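Local coordinates for protein exodeoxyribonuclease III (Methanosarcina mazei, PDB 5J8N) that probably cleaves DNA at abasic sites and trims its 3' ends as a magnesium-dependent exonuclease III homologue of the AP endonuclease family, at residues A131-A136 with A187-S192; G150-A155 with A179-F184; F31-V36 with T100-F105; E94-R99 with L122-A127; Y4-W9 with F105-I110. The protein carries 3 engineered substitutions. All coordinates share one frame; numbering follows the deposited sequence.

Contact 1: A131-A136 with A187-S192; sequences AFLDYA and AGYLDS
Ala187, just past the end of helix 175-186, turns its methyl toward helix 119-141, where CB lies 4.3 Å from Leu133 CD1. The same leucine methyl is also the one nearest the tyrosine that follows, and Leu133 brings it there with CG trans to the backbone N (chi1 -179°). Gly188 next breaks the helical path with a positive phi of 113°, at which a CB would collide with the carbonyl O of Ala187; this bend leads the chain into strand 189-191. Helix 119-141 is the crossover helix between the parallel strands 106-111 and 146-149, and in the α/β sandwich of the DNase I-like fold it lies on the same sheet that strand 189-191 joins through strand 218-227. Tyr189 makes the largest single share. Its CG stands opposite the carbonyl carbon, beside the backbone N (chi1 -57°), and the ring reaches across to the helix. Leu133 CD1 approaches CE1 obliquely at 4.4 Å, while Ala136 CB lies 3.4 Å from the hydroxyl OH and 4.1 Å from CZ. The OH also rests 3.2 Å from Ala136 C, but the carbonyl O of Ala136 is badly angled for a hydrogen bond; the hydroxyl bonds instead to Asn137 OD1, one residue further along the helix. Leu146 and Ile148 of strand 146-149 also touch the Tyr189 side chain. Further on, the backbone of Leu190 is hydrogen-bonded to that of Val226.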
# COMPACT_ATOMS: atom_id res chain seq x y z
N ALA A 131 -4.82 -3.95 15.06
CA ALA A 131 -3.57 -4.67 15.25
C ALA A 131 -2.44 -3.94 14.57
O ALA A 131 -1.36 -3.85 15.12
CB ALA A 131 -3.67 -6.11 14.73
N PHE A 132 -2.65 -3.48 13.34
CA PHE A 132 -1.65 -2.71 12.69
C PHE A 132 -1.25 -1.45 13.47
O PHE A 132 -0.04 -1.17 13.59
CB PHE A 132 -2.14 -2.32 11.28
CG PHE A 132 -1.39 -1.09 10.73
CD1 PHE A 132 -0.09 -1.23 10.31
CD2 PHE A 132 -1.96 0.17 10.75
CE1 PHE A 132 0.65 -0.10 9.84
CE2 PHE A 132 -1.23 1.28 10.33
CZ PHE A 132 0.06 1.15 9.93
N LEU A 133 -2.23 -0.72 14.00
CA LEU A 133 -1.87 0.52 14.69
C LEU A 133 -1.03 0.19 15.92
O LEU A 133 -0.02 0.87 16.18
CB LEU A 133 -3.15 1.28 15.07
CG LEU A 133 -2.86 2.61 15.79
CD1 LEU A 133 -1.87 3.44 14.99
CD2 LEU A 133 -4.20 3.31 16.00
N ASP A 134 -1.36 -0.87 16.62
CA ASP A 134 -0.56 -1.21 17.79
C ASP A 134 0.84 -1.64 17.39
O ASP A 134 1.83 -1.29 18.08
CB ASP A 134 -1.24 -2.32 18.62
CG ASP A 134 -2.47 -1.83 19.38
OD1 ASP A 134 -2.70 -0.61 19.50
OD2 ASP A 134 -3.25 -2.66 19.82
N TYR A 135 0.96 -2.39 16.32
CA TYR A 135 2.24 -2.82 15.80
C TYR A 135 3.10 -1.63 15.41
O TYR A 135 4.28 -1.58 15.82
CB TYR A 135 2.01 -3.75 14.61
CG TYR A 135 3.24 -4.33 14.03
CD1 TYR A 135 4.04 -3.59 13.15
CD2 TYR A 135 3.65 -5.62 14.37
CE1 TYR A 135 5.20 -4.15 12.59
CE2 TYR A 135 4.80 -6.18 13.81
CZ TYR A 135 5.55 -5.42 12.91
OH TYR A 135 6.69 -6.00 12.37
N ALA A 136 2.56 -0.72 14.61
CA ALA A 136 3.33 0.44 14.18
C ALA A 136 3.69 1.28 15.39
O ALA A 136 4.85 1.71 15.50
CB ALA A 136 2.52 1.19 13.18
N ALA A 187 -1.90 9.50 16.02
CA ALA A 187 -0.84 8.83 16.77
C ALA A 187 0.55 9.27 16.34
O ALA A 187 1.52 8.87 16.95
CB ALA A 187 -0.97 7.32 16.61
N GLY A 188 0.62 10.10 15.31
CA GLY A 188 1.88 10.73 14.91
C GLY A 188 2.37 10.24 13.56
O GLY A 188 3.57 10.00 13.39
N TYR A 189 1.48 10.15 12.58
CA TYR A 189 1.83 9.73 11.25
C TYR A 189 1.28 10.76 10.27
O TYR A 189 0.25 11.39 10.55
CB TYR A 189 1.29 8.32 10.92
CG TYR A 189 1.76 7.24 11.89
CD1 TYR A 189 1.06 6.98 13.05
CD2 TYR A 189 2.89 6.45 11.59
CE1 TYR A 189 1.48 6.03 13.93
CE2 TYR A 189 3.33 5.49 12.49
CZ TYR A 189 2.60 5.27 13.63
OH TYR A 189 3.00 4.29 14.52
N LEU A 190 1.91 10.82 9.10
CA LEU A 190 1.55 11.77 8.05
C LEU A 190 1.12 11.07 6.81
O LEU A 190 1.77 10.09 6.38
CB LEU A 190 2.75 12.67 7.70
CG LEU A 190 3.33 13.39 8.89
CD1 LEU A 190 4.58 14.17 8.43
CD2 LEU A 190 2.29 14.33 9.50
N ASP A 191 0.02 11.54 6.20
CA ASP A 191 -0.42 11.10 4.86
C ASP A 191 0.48 11.84 3.85
O ASP A 191 0.36 13.06 3.65
CB ASP A 191 -1.91 11.43 4.71
CG ASP A 191 -2.49 11.10 3.39
OD1 ASP A 191 -1.77 10.84 2.42
OD2 ASP A 191 -3.73 11.09 3.30
N SER A 192 1.43 11.15 3.26
CA SER A 192 2.49 11.86 2.53
C SER A 192 1.93 12.70 1.35
O SER A 192 2.41 13.82 1.14
CB SER A 192 3.60 10.90 2.05
OG SER A 192 3.09 9.96 1.14

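Contact 2: G150-A155 with A179-F184; sequences GDVNTA and AWMDKF
The indole of Trp180, next to the Met181 that meets Val152 and Thr154, carries Phe184 CB on one face, 3.8 Å above the plane and offset toward the rim; the ring of Tyr129 stacks on the indole as well. Across the contact Met181 does the touching. Its SD lies 3.8 Å from Thr154 CG2 and 4.0 Å from Val152 CG1. The bend at chi3 (71°) lays CE alongside the valine, so that SD and CE both touch CG1, CE at 4.1 Å; these two side chains meet tip to tip, whereas threonine and methionine slide past each other. Segment 150-155 is the loop leaving strand 146-149 in this DNase I-like fold; it holds Asp151 and Asn153, both predicted to bind metal and to act in catalysis, and helix 175-186 packs against the back of this probable active-site loop. Within the loop, Asn153 N makes a weak hydrogen bond to Asp151 OD1 (2.9 Å). Thr154 presents its methyl to the sulfur, while its OG1 is hydrogen-bonded to Tyr129 OH and Lys125 NZ.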
# COMPACT_ATOMS: atom_id res chain seq x y z
N GLY A 150 0.60 1.15 0.96
CA GLY A 150 -0.27 0.10 0.45
C GLY A 150 -1.68 0.59 0.29
O GLY A 150 -1.98 1.80 0.23
N ASP A 151 -2.56 -0.40 0.15
CA ASP A 151 -3.96 -0.20 -0.16
C ASP A 151 -4.71 -0.27 1.14
O ASP A 151 -4.87 -1.36 1.71
CB ASP A 151 -4.38 -1.28 -1.14
CG ASP A 151 -5.82 -1.28 -1.47
OD1 ASP A 151 -6.58 -0.40 -1.03
OD2 ASP A 151 -6.24 -2.22 -2.21
N VAL A 152 -5.14 0.90 1.61
CA VAL A 152 -5.85 1.00 2.89
C VAL A 152 -7.31 0.59 2.70
O VAL A 152 -8.01 0.31 3.67
CB VAL A 152 -5.69 2.46 3.38
CG1 VAL A 152 -6.51 2.74 4.65
CG2 VAL A 152 -4.20 2.75 3.61
N ASN A 153 -7.81 0.60 1.45
CA ASN A 153 -9.21 0.24 1.17
C ASN A 153 -10.21 1.17 1.87
O ASN A 153 -11.38 0.80 2.04
CB ASN A 153 -9.51 -1.25 1.49
CG ASN A 153 -9.40 -2.12 0.27
OD1 ASN A 153 -9.99 -1.82 -0.76
ND2 ASN A 153 -8.56 -3.16 0.34
N THR A 154 -9.76 2.41 2.14
CA THR A 154 -10.62 3.46 2.68
C THR A 154 -10.19 4.80 2.12
O THR A 154 -8.97 5.03 1.99
CB THR A 154 -10.53 3.51 4.25
OG1 THR A 154 -10.98 2.26 4.78
CG2 THR A 154 -11.43 4.61 4.84
N ALA A 155 -11.17 5.63 1.73
CA ALA A 155 -10.93 7.03 1.37
C ALA A 155 -11.12 7.85 2.63
O ALA A 155 -12.19 7.83 3.24
CB ALA A 155 -11.93 7.46 0.25
N ALA A 179 -12.85 7.28 10.77
CA ALA A 179 -12.50 7.66 12.15
C ALA A 179 -11.22 6.91 12.52
O ALA A 179 -10.35 7.44 13.24
CB ALA A 179 -13.62 7.34 13.13
N TRP A 180 -11.11 5.65 12.09
CA TRP A 180 -9.88 4.93 12.40
C TRP A 180 -8.69 5.63 11.75
O TRP A 180 -7.62 5.74 12.36
CB TRP A 180 -9.94 3.44 11.99
CG TRP A 180 -8.60 2.82 12.25
CD1 TRP A 180 -8.15 2.34 13.45
CD2 TRP A 180 -7.48 2.76 11.35
NE1 TRP A 180 -6.83 1.95 13.32
CE2 TRP A 180 -6.40 2.19 12.05
CE3 TRP A 180 -7.32 3.07 10.01
CZ2 TRP A 180 -5.16 1.94 11.44
CZ3 TRP A 180 -6.08 2.84 9.39
CH2 TRP A 180 -4.99 2.29 10.13
N MET A 181 -8.82 6.09 10.50
CA MET A 181 -7.72 6.82 9.86
C MET A 181 -7.38 8.09 10.65
O MET A 181 -6.19 8.41 10.82
CB MET A 181 -8.09 7.13 8.44
CG MET A 181 -8.16 5.85 7.54
SD MET A 181 -8.16 6.21 5.79
CE MET A 181 -6.49 6.76 5.57
N ASP A 182 -8.38 8.79 11.18
CA ASP A 182 -8.12 9.95 12.01
C ASP A 182 -7.24 9.53 13.21
O ASP A 182 -6.26 10.22 13.56
CB ASP A 182 -9.41 10.57 12.55
CG ASP A 182 -10.27 11.25 11.48
OD1 ASP A 182 -9.73 11.73 10.44
OD2 ASP A 182 -11.50 11.34 11.74
N LYS A 183 -7.63 8.43 13.86
CA LYS A 183 -6.95 7.95 15.08
C LYS A 183 -5.50 7.56 14.72
O LYS A 183 -4.57 7.90 15.47
CB LYS A 183 -7.71 6.77 15.65
CG LYS A 183 -7.05 6.14 16.87
CD LYS A 183 -7.83 4.84 17.16
CE LYS A 183 -7.20 4.08 18.33
NZ LYS A 183 -8.00 2.84 18.64
N PHE A 184 -5.31 6.88 13.60
CA PHE A 184 -3.98 6.50 13.13
C PHE A 184 -3.10 7.76 12.95
O PHE A 184 -2.02 7.87 13.52
CB PHE A 184 -4.18 5.72 11.83
CG PHE A 184 -2.93 5.44 11.01
CD1 PHE A 184 -1.68 5.21 11.59
CD2 PHE A 184 -3.05 5.36 9.63
CE1 PHE A 184 -0.56 4.92 10.78
CE2 PHE A 184 -1.94 5.07 8.84
CZ PHE A 184 -0.71 4.87 9.42

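Contact 3: F31-V36 with T100-F105; sequences FDIVCV and TDYEDF
In the core of the α/β sandwich typical of the DNase I-like fold, two β-sheets pack face to face, and here Ile33 of one sheet meets Tyr102 and Phe105 at the hairpin turn of the other. The hairpin joins strands 97-101 and 106-111 through a tight two-residue turn at Glu103 and Asp104. Tyr102 N donates to Phe105 O at 2.8 Å, and the return bond, from Phe105 N to Tyr102 O, is weak. This closure places both aromatic side chains on the face that looks toward strand 33-37. Ile33 answers with a single atom, CD1. Its CG1 branch lies opposite the carbonyl carbon (chi1 -57°) and continues straight at chi2 (174°), which sends the methyl out to the rings. Tyr102 is met obliquely as the two side chains slide past each other, with Ile33 CD1 4.0 Å from CE2. Phe105, coming from the opposite direction, is met at its edge, near the ring plane. The tyrosine hydroxyl is occupied elsewhere, in a hydrogen bond with Ser75 OG of strand 71-75, the neighbour of strand 33-37; the second sheet is thereby gripped by a polar bond beside the apolar touch. With Tyr102 CE2 and Phe105 CZ 4.9 Å apart, the methyl sits in the notch between the rings, and its closest approach is the 3.8 Å from Ile33 CD1 to Phe105 CZ.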
# COMPACT_ATOMS: atom_id res chain seq x y z
N PHE A 31 12.77 2.97 -9.94
CA PHE A 31 12.41 3.04 -8.51
C PHE A 31 13.37 2.21 -7.67
O PHE A 31 13.73 1.09 -8.04
CB PHE A 31 10.96 2.61 -8.33
CG PHE A 31 10.03 3.57 -9.01
CD1 PHE A 31 9.75 4.79 -8.40
CD2 PHE A 31 9.55 3.32 -10.28
CE1 PHE A 31 8.94 5.75 -9.02
CE2 PHE A 31 8.74 4.31 -10.92
CZ PHE A 31 8.44 5.51 -10.28
N ASP A 32 13.76 2.76 -6.52
CA ASP A 32 14.60 2.03 -5.59
C ASP A 32 13.83 0.90 -4.87
O ASP A 32 14.42 -0.11 -4.53
CB ASP A 32 15.19 2.97 -4.54
CG ASP A 32 16.06 4.02 -5.18
OD1 ASP A 32 17.20 3.69 -5.54
OD2 ASP A 32 15.61 5.16 -5.37
N ILE A 33 12.56 1.13 -4.64
CA ILE A 33 11.69 0.16 -4.00
C ILE A 33 10.40 0.12 -4.73
O ILE A 33 9.84 1.17 -5.05
CB ILE A 33 11.47 0.51 -2.51
CG1 ILE A 33 12.80 0.61 -1.76
CG2 ILE A 33 10.51 -0.52 -1.86
CD1 ILE A 33 12.63 1.13 -0.30
N VAL A 34 9.95 -1.09 -5.06
CA VAL A 34 8.64 -1.29 -5.74
C VAL A 34 7.85 -2.26 -4.85
O VAL A 34 8.28 -3.41 -4.65
CB VAL A 34 8.83 -1.90 -7.13
CG1 VAL A 34 7.46 -2.19 -7.80
CG2 VAL A 34 9.69 -0.99 -8.03
N CYS A 35 6.76 -1.78 -4.33
CA CYS A 35 5.86 -2.60 -3.49
C CYS A 35 4.62 -2.93 -4.29
O CYS A 35 4.00 -2.02 -4.88
CB CYS A 35 5.45 -1.87 -2.20
SG CYS A 35 6.84 -1.66 -1.06
N VAL A 36 4.19 -4.18 -4.26
CA VAL A 36 2.95 -4.61 -4.93
C VAL A 36 2.02 -5.21 -3.88
O VAL A 36 2.46 -5.91 -2.92
CB VAL A 36 3.20 -5.57 -6.10
CG1 VAL A 36 3.91 -4.83 -7.25
CG2 VAL A 36 3.93 -6.84 -5.69
N THR A 100 10.12 -4.98 5.60
CA THR A 100 11.53 -5.00 5.22
C THR A 100 12.20 -3.79 5.85
O THR A 100 11.78 -2.66 5.59
CB THR A 100 11.70 -4.97 3.67
OG1 THR A 100 10.93 -3.88 3.15
CG2 THR A 100 11.22 -6.27 3.04
N ASP A 101 13.24 -4.01 6.64
CA ASP A 101 13.97 -2.90 7.28
C ASP A 101 15.12 -2.52 6.40
O ASP A 101 15.85 -3.41 5.91
CB ASP A 101 14.49 -3.29 8.67
CG ASP A 101 13.37 -3.56 9.66
OD1 ASP A 101 12.18 -3.55 9.29
OD2 ASP A 101 13.72 -3.70 10.84
N TYR A 102 15.35 -1.21 6.27
CA TYR A 102 16.57 -0.71 5.62
C TYR A 102 17.39 0.09 6.62
O TYR A 102 16.96 0.31 7.77
CB TYR A 102 16.20 0.10 4.38
CG TYR A 102 15.46 -0.75 3.41
CD1 TYR A 102 16.15 -1.62 2.54
CD2 TYR A 102 14.07 -0.76 3.38
CE1 TYR A 102 15.45 -2.49 1.69
CE2 TYR A 102 13.36 -1.61 2.52
CZ TYR A 102 14.07 -2.46 1.67
OH TYR A 102 13.39 -3.35 0.86
N GLU A 103 18.60 0.52 6.23
CA GLU A 103 19.43 1.22 7.20
C GLU A 103 18.73 2.47 7.69
O GLU A 103 18.88 2.80 8.85
CB GLU A 103 20.80 1.61 6.61
CG GLU A 103 21.69 0.44 6.20
CD GLU A 103 22.20 -0.36 7.38
OE1 GLU A 103 21.97 0.04 8.54
OE2 GLU A 103 22.83 -1.42 7.13
N ASP A 104 17.95 3.13 6.83
CA ASP A 104 17.39 4.43 7.18
C ASP A 104 15.94 4.42 7.64
O ASP A 104 15.44 5.43 8.15
CB ASP A 104 17.51 5.38 5.98
CG ASP A 104 18.97 5.72 5.66
OD1 ASP A 104 19.60 6.36 6.52
OD2 ASP A 104 19.41 5.34 4.55
N PHE A 105 15.23 3.29 7.50
CA PHE A 105 13.84 3.26 7.90
C PHE A 105 13.32 1.85 7.82
O PHE A 105 13.93 1.00 7.14
CB PHE A 105 12.95 4.17 7.01
CG PHE A 105 12.99 3.83 5.52
CD1 PHE A 105 14.00 4.38 4.73
CD2 PHE A 105 12.07 2.98 4.95
CE1 PHE A 105 14.06 4.08 3.37
CE2 PHE A 105 12.11 2.70 3.56
CZ PHE A 105 13.10 3.24 2.79

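Contact 4: E94-R99 with L122-A127; sequences EGRFLR and LGYKMA
Glu94 and Tyr124 stand with their CA atoms 11.2 Å apart, a gap bridged wholly by side chains, and just beyond the glutamate Gly95 turns the chain with positive phi into strand 97-101. Tyr124 has CG trans to its backbone N (chi1 -178°), and the carboxylate of Glu94 lies nearly parallel above the hydroxyl end of its ring, the two planes 16° apart. Glu94 OE1 is 3.3 Å from Tyr124 CE2, and Glu94 OE2 is 3.3 Å from Tyr124 CZ. The tyrosine hydroxyl, poorly directed for either oxygen, bonds instead to Val90 O. The contact ties the entry to strand 97-101 to helix 119-141, the crossover helix of a β-α-β unit. Arg96 grips the glutamate side-on and in the guanidinium plane: NE reaches the anti lone pair of OE1 at 2.9 Å, with an N-H...O angle of 156°, and NH2 meets the same OE1 at 3.1 Å. Arg121 adds a salt bridge to OE1 and a cation-pi contact to the Tyr124 ring. A leucine in place of Glu94 would probably leave Arg96 and Arg121 without their shared counter-charge and the Arg96 guanidinium less firmly held on its NE side. Arg96 NH1 is hydrogen-bonded to the backbone O of Tyr111, a predicted active-site residue.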
# COMPACT_ATOMS: atom_id res chain seq x y z
N GLU A 94 -3.41 -14.44 6.04
CA GLU A 94 -3.98 -13.85 4.83
C GLU A 94 -2.94 -13.16 3.96
O GLU A 94 -3.27 -12.65 2.90
CB GLU A 94 -5.11 -12.89 5.19
CG GLU A 94 -6.31 -13.65 5.76
CD GLU A 94 -7.63 -12.89 5.67
OE1 GLU A 94 -7.70 -11.76 5.12
OE2 GLU A 94 -8.63 -13.42 6.25
N GLY A 95 -1.68 -13.18 4.36
CA GLY A 95 -0.61 -12.69 3.48
C GLY A 95 -0.75 -11.27 3.04
O GLY A 95 -0.49 -10.93 1.85
N ARG A 96 -1.05 -10.39 4.00
CA ARG A 96 -1.33 -8.99 3.74
C ARG A 96 -0.24 -8.04 4.18
O ARG A 96 -0.40 -6.85 3.98
CB ARG A 96 -2.61 -8.58 4.50
CG ARG A 96 -3.84 -9.27 4.03
CD ARG A 96 -5.02 -8.80 4.89
NE ARG A 96 -6.16 -9.49 4.33
CZ ARG A 96 -6.76 -9.10 3.23
NH1 ARG A 96 -6.38 -7.98 2.63
NH2 ARG A 96 -7.78 -9.83 2.74
N PHE A 97 0.84 -8.54 4.79
CA PHE A 97 1.76 -7.68 5.52
C PHE A 97 3.16 -8.16 5.32
O PHE A 97 3.49 -9.31 5.63
CB PHE A 97 1.38 -7.70 7.00
CG PHE A 97 2.21 -6.84 7.89
CD1 PHE A 97 3.44 -7.27 8.32
CD2 PHE A 97 1.70 -5.60 8.32
CE1 PHE A 97 4.21 -6.45 9.25
CE2 PHE A 97 2.44 -4.81 9.23
CZ PHE A 97 3.68 -5.24 9.63
N LEU A 98 4.00 -7.27 4.84
CA LEU A 98 5.42 -7.60 4.64
C LEU A 98 6.31 -6.46 5.11
O LEU A 98 6.21 -5.33 4.59
CB LEU A 98 5.65 -7.92 3.15
CG LEU A 98 7.07 -8.23 2.75
CD1 LEU A 98 7.48 -9.46 3.41
CD2 LEU A 98 7.16 -8.40 1.21
N ARG A 99 7.16 -6.75 6.08
CA ARG A 99 8.12 -5.80 6.64
C ARG A 99 9.50 -6.04 6.10
O ARG A 99 10.03 -7.17 6.14
CB ARG A 99 8.10 -5.90 8.16
CG ARG A 99 9.22 -5.12 8.82
CD ARG A 99 9.11 -5.20 10.33
NE ARG A 99 10.30 -4.62 10.97
CZ ARG A 99 10.49 -4.64 12.26
NH1 ARG A 99 9.59 -5.12 13.07
NH2 ARG A 99 11.63 -4.14 12.73
N LEU A 122 -16.08 -6.76 7.42
CA LEU A 122 -15.90 -5.39 7.91
C LEU A 122 -15.28 -5.47 9.34
O LEU A 122 -14.33 -4.72 9.64
CB LEU A 122 -17.23 -4.62 7.95
CG LEU A 122 -17.14 -3.23 8.60
CD1 LEU A 122 -16.11 -2.34 7.89
CD2 LEU A 122 -18.52 -2.55 8.61
N GLY A 123 -15.73 -6.40 10.15
CA GLY A 123 -15.21 -6.60 11.50
C GLY A 123 -13.74 -6.96 11.42
O GLY A 123 -12.93 -6.44 12.20
N TYR A 124 -13.39 -7.82 10.48
CA TYR A 124 -12.03 -8.28 10.33
C TYR A 124 -11.15 -7.11 9.92
O TYR A 124 -10.03 -6.95 10.42
CB TYR A 124 -11.97 -9.41 9.28
CG TYR A 124 -10.59 -10.01 9.06
CD1 TYR A 124 -10.18 -11.13 9.80
CD2 TYR A 124 -9.72 -9.52 8.11
CE1 TYR A 124 -8.92 -11.68 9.60
CE2 TYR A 124 -8.47 -10.07 7.89
CZ TYR A 124 -8.09 -11.16 8.64
OH TYR A 124 -6.84 -11.67 8.40
N LYS A 125 -11.61 -6.32 8.95
CA LYS A 125 -10.90 -5.12 8.53
C LYS A 125 -10.61 -4.19 9.73
O LYS A 125 -9.47 -3.73 9.89
CB LYS A 125 -11.72 -4.37 7.46
CG LYS A 125 -11.08 -3.09 6.98
CD LYS A 125 -11.99 -2.41 5.95
CE LYS A 125 -11.29 -1.17 5.39
NZ LYS A 125 -12.21 -0.43 4.45
N MET A 126 -11.62 -3.92 10.54
CA MET A 126 -11.41 -3.03 11.69
C MET A 126 -10.45 -3.66 12.71
O MET A 126 -9.62 -2.95 13.30
CB MET A 126 -12.74 -2.68 12.31
CG MET A 126 -13.70 -1.91 11.40
SD MET A 126 -13.04 -0.38 10.71
CE MET A 126 -12.82 0.59 12.19
N ALA A 127 -10.54 -4.97 12.91
CA ALA A 127 -9.63 -5.65 13.82
C ALA A 127 -8.18 -5.59 13.27
O ALA A 127 -7.19 -5.43 14.01
CB ALA A 127 -10.07 -7.08 14.03

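Contact 5: Y4-W9 with F105-I110; sequences YNLISW and FVLLNI
Tyr4 receives the edge of Phe105 on one ring face in a T-shaped pair, with centroids 4.7 Å apart and planes at 77°. Phe105 CE1 stands over the centre of the tyrosine ring, 3.5 Å from Tyr4 CE2. Two residues further along each segment, Leu6 and Leu107 meet tip to tip, CD1 to CD1 at 3.7 Å. Phe105 reaches the tyrosine with CG lying between its own backbone N and carbonyl carbon (chi1 58°). In the next shell, Tyr4 OH is held by Asp104 OD2, which ties the end of the ring to the hairpin turn. An alanine at Tyr4 is likely to open a gap above the edge of Phe105 and leave the Asp104 carboxylate without this partner. Leu107 is flanked by Ile33, Cys35 and Val147. These side chains belong to the core between the two sheets of the DNase I-like sandwich: strand 3-10 runs between strands 33-37 and 251-256 in one sheet, and strand 106-111 between strands 97-101 and 146-149 in the other.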
# COMPACT_ATOMS: atom_id res chain seq x y z
N TYR A 4 15.80 7.50 -1.80
CA TYR A 4 14.92 6.37 -2.08
C TYR A 4 13.72 6.87 -2.85
O TYR A 4 12.98 7.73 -2.37
CB TYR A 4 14.42 5.71 -0.79
CG TYR A 4 15.47 5.11 0.10
CD1 TYR A 4 16.20 5.90 0.96
CD2 TYR A 4 15.63 3.72 0.16
CE1 TYR A 4 17.11 5.34 1.82
CE2 TYR A 4 16.55 3.16 1.05
CZ TYR A 4 17.27 3.98 1.86
OH TYR A 4 18.17 3.43 2.75
N ASN A 5 13.49 6.33 -4.05
CA ASN A 5 12.27 6.62 -4.76
C ASN A 5 11.41 5.34 -4.69
O ASN A 5 11.81 4.29 -5.24
CB ASN A 5 12.61 7.00 -6.18
CG ASN A 5 11.41 7.55 -6.94
OD1 ASN A 5 10.28 7.54 -6.45
ND2 ASN A 5 11.66 8.00 -8.16
N LEU A 6 10.31 5.41 -3.97
CA LEU A 6 9.45 4.28 -3.72
C LEU A 6 8.14 4.38 -4.49
O LEU A 6 7.53 5.45 -4.56
CB LEU A 6 9.16 4.20 -2.22
CG LEU A 6 8.22 3.08 -1.76
CD1 LEU A 6 8.66 2.60 -0.34
CD2 LEU A 6 6.81 3.51 -1.77
N ILE A 7 7.70 3.25 -5.06
CA ILE A 7 6.38 3.20 -5.70
C ILE A 7 5.66 1.99 -5.13
O ILE A 7 6.28 0.97 -4.78
CB ILE A 7 6.52 3.17 -7.22
CG1 ILE A 7 5.17 3.34 -7.94
CG2 ILE A 7 7.23 1.87 -7.73
CD1 ILE A 7 5.35 3.70 -9.43
N SER A 8 4.35 2.10 -4.97
CA SER A 8 3.48 1.12 -4.35
C SER A 8 2.26 0.94 -5.22
O SER A 8 1.66 1.96 -5.66
CB SER A 8 3.10 1.62 -2.97
OG SER A 8 2.15 0.75 -2.31
N TRP A 9 1.87 -0.29 -5.49
CA TRP A 9 0.83 -0.52 -6.46
C TRP A 9 0.02 -1.77 -6.13
O TRP A 9 0.59 -2.86 -6.08
CB TRP A 9 1.47 -0.68 -7.88
CG TRP A 9 0.47 -0.66 -9.02
CD1 TRP A 9 -0.84 -0.22 -9.01
CD2 TRP A 9 0.75 -1.04 -10.37
NE1 TRP A 9 -1.39 -0.30 -10.31
CE2 TRP A 9 -0.40 -0.78 -11.15
CE3 TRP A 9 1.90 -1.51 -11.00
CZ2 TRP A 9 -0.47 -1.07 -12.51
CZ3 TRP A 9 1.86 -1.77 -12.36
CH2 TRP A 9 0.66 -1.55 -13.10
N PHE A 105 15.23 3.29 7.50
CA PHE A 105 13.84 3.26 7.90
C PHE A 105 13.32 1.85 7.82
O PHE A 105 13.93 1.00 7.14
CB PHE A 105 12.95 4.17 7.01
CG PHE A 105 12.99 3.83 5.52
CD1 PHE A 105 14.00 4.38 4.73
CD2 PHE A 105 12.07 2.98 4.95
CE1 PHE A 105 14.06 4.08 3.37
CE2 PHE A 105 12.11 2.70 3.56
CZ PHE A 105 13.10 3.24 2.79
N VAL A 106 12.20 1.63 8.48
CA VAL A 106 11.42 0.40 8.40
C VAL A 106 10.30 0.57 7.37
O VAL A 106 9.55 1.55 7.48
CB VAL A 106 10.81 0.06 9.75
CG1 VAL A 106 9.88 -1.15 9.67
CG2 VAL A 106 11.93 -0.19 10.82
N LEU A 107 10.15 -0.38 6.44
CA LEU A 107 9.09 -0.33 5.46
C LEU A 107 8.05 -1.41 5.72
O LEU A 107 8.40 -2.60 5.80
CB LEU A 107 9.65 -0.53 4.07
CG LEU A 107 8.64 -0.58 2.94
CD1 LEU A 107 7.85 0.74 2.76
CD2 LEU A 107 9.37 -0.89 1.60
N LEU A 108 6.80 -0.99 5.86
CA LEU A 108 5.68 -1.94 5.99
C LEU A 108 4.84 -1.84 4.74
O LEU A 108 4.30 -0.76 4.45
CB LEU A 108 4.82 -1.62 7.24
CG LEU A 108 5.61 -1.49 8.57
CD1 LEU A 108 4.63 -1.20 9.70
CD2 LEU A 108 6.50 -2.73 8.85
N ASN A 109 4.71 -2.95 4.02
CA ASN A 109 3.94 -3.03 2.80
C ASN A 109 2.66 -3.81 3.09
O ASN A 109 2.75 -4.97 3.51
CB ASN A 109 4.81 -3.73 1.75
CG ASN A 109 4.08 -3.98 0.43
OD1 ASN A 109 3.03 -3.37 0.22
ND2 ASN A 109 4.65 -4.79 -0.47
N ILE A 110 1.51 -3.19 2.93
CA ILE A 110 0.26 -3.77 3.45
C ILE A 110 -0.90 -3.72 2.47
O ILE A 110 -1.14 -2.67 1.85
CB ILE A 110 -0.17 -3.05 4.76
CG1 ILE A 110 1.03 -2.97 5.75
CG2 ILE A 110 -1.38 -3.75 5.41
CD1 ILE A 110 0.70 -2.21 7.03

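From the N terminus, strand 3-10 opens contact 5 and strand 33-37 opens contact 3. Both close at the hairpin of strands 97-101 and 106-111, contact 3 within the longer loop of contact 5, and they share Phe105; together they join the two sheets. Contact 4 opens at 94-99, before either has closed, and ends on helix 119-141, so it crosses both. Later on that helix contact 1 begins, closing at 187-192 after the chain has passed through strand 146-149, the loop with the predicted catalytic residues and helix 175-186. Contact 2 lies wholly within this loop. Phe132 touches Phe184, Lys125 NZ reaches Asn153 O, and contacts 1, 2 and 4 tie both helices to the second sheet and its loops.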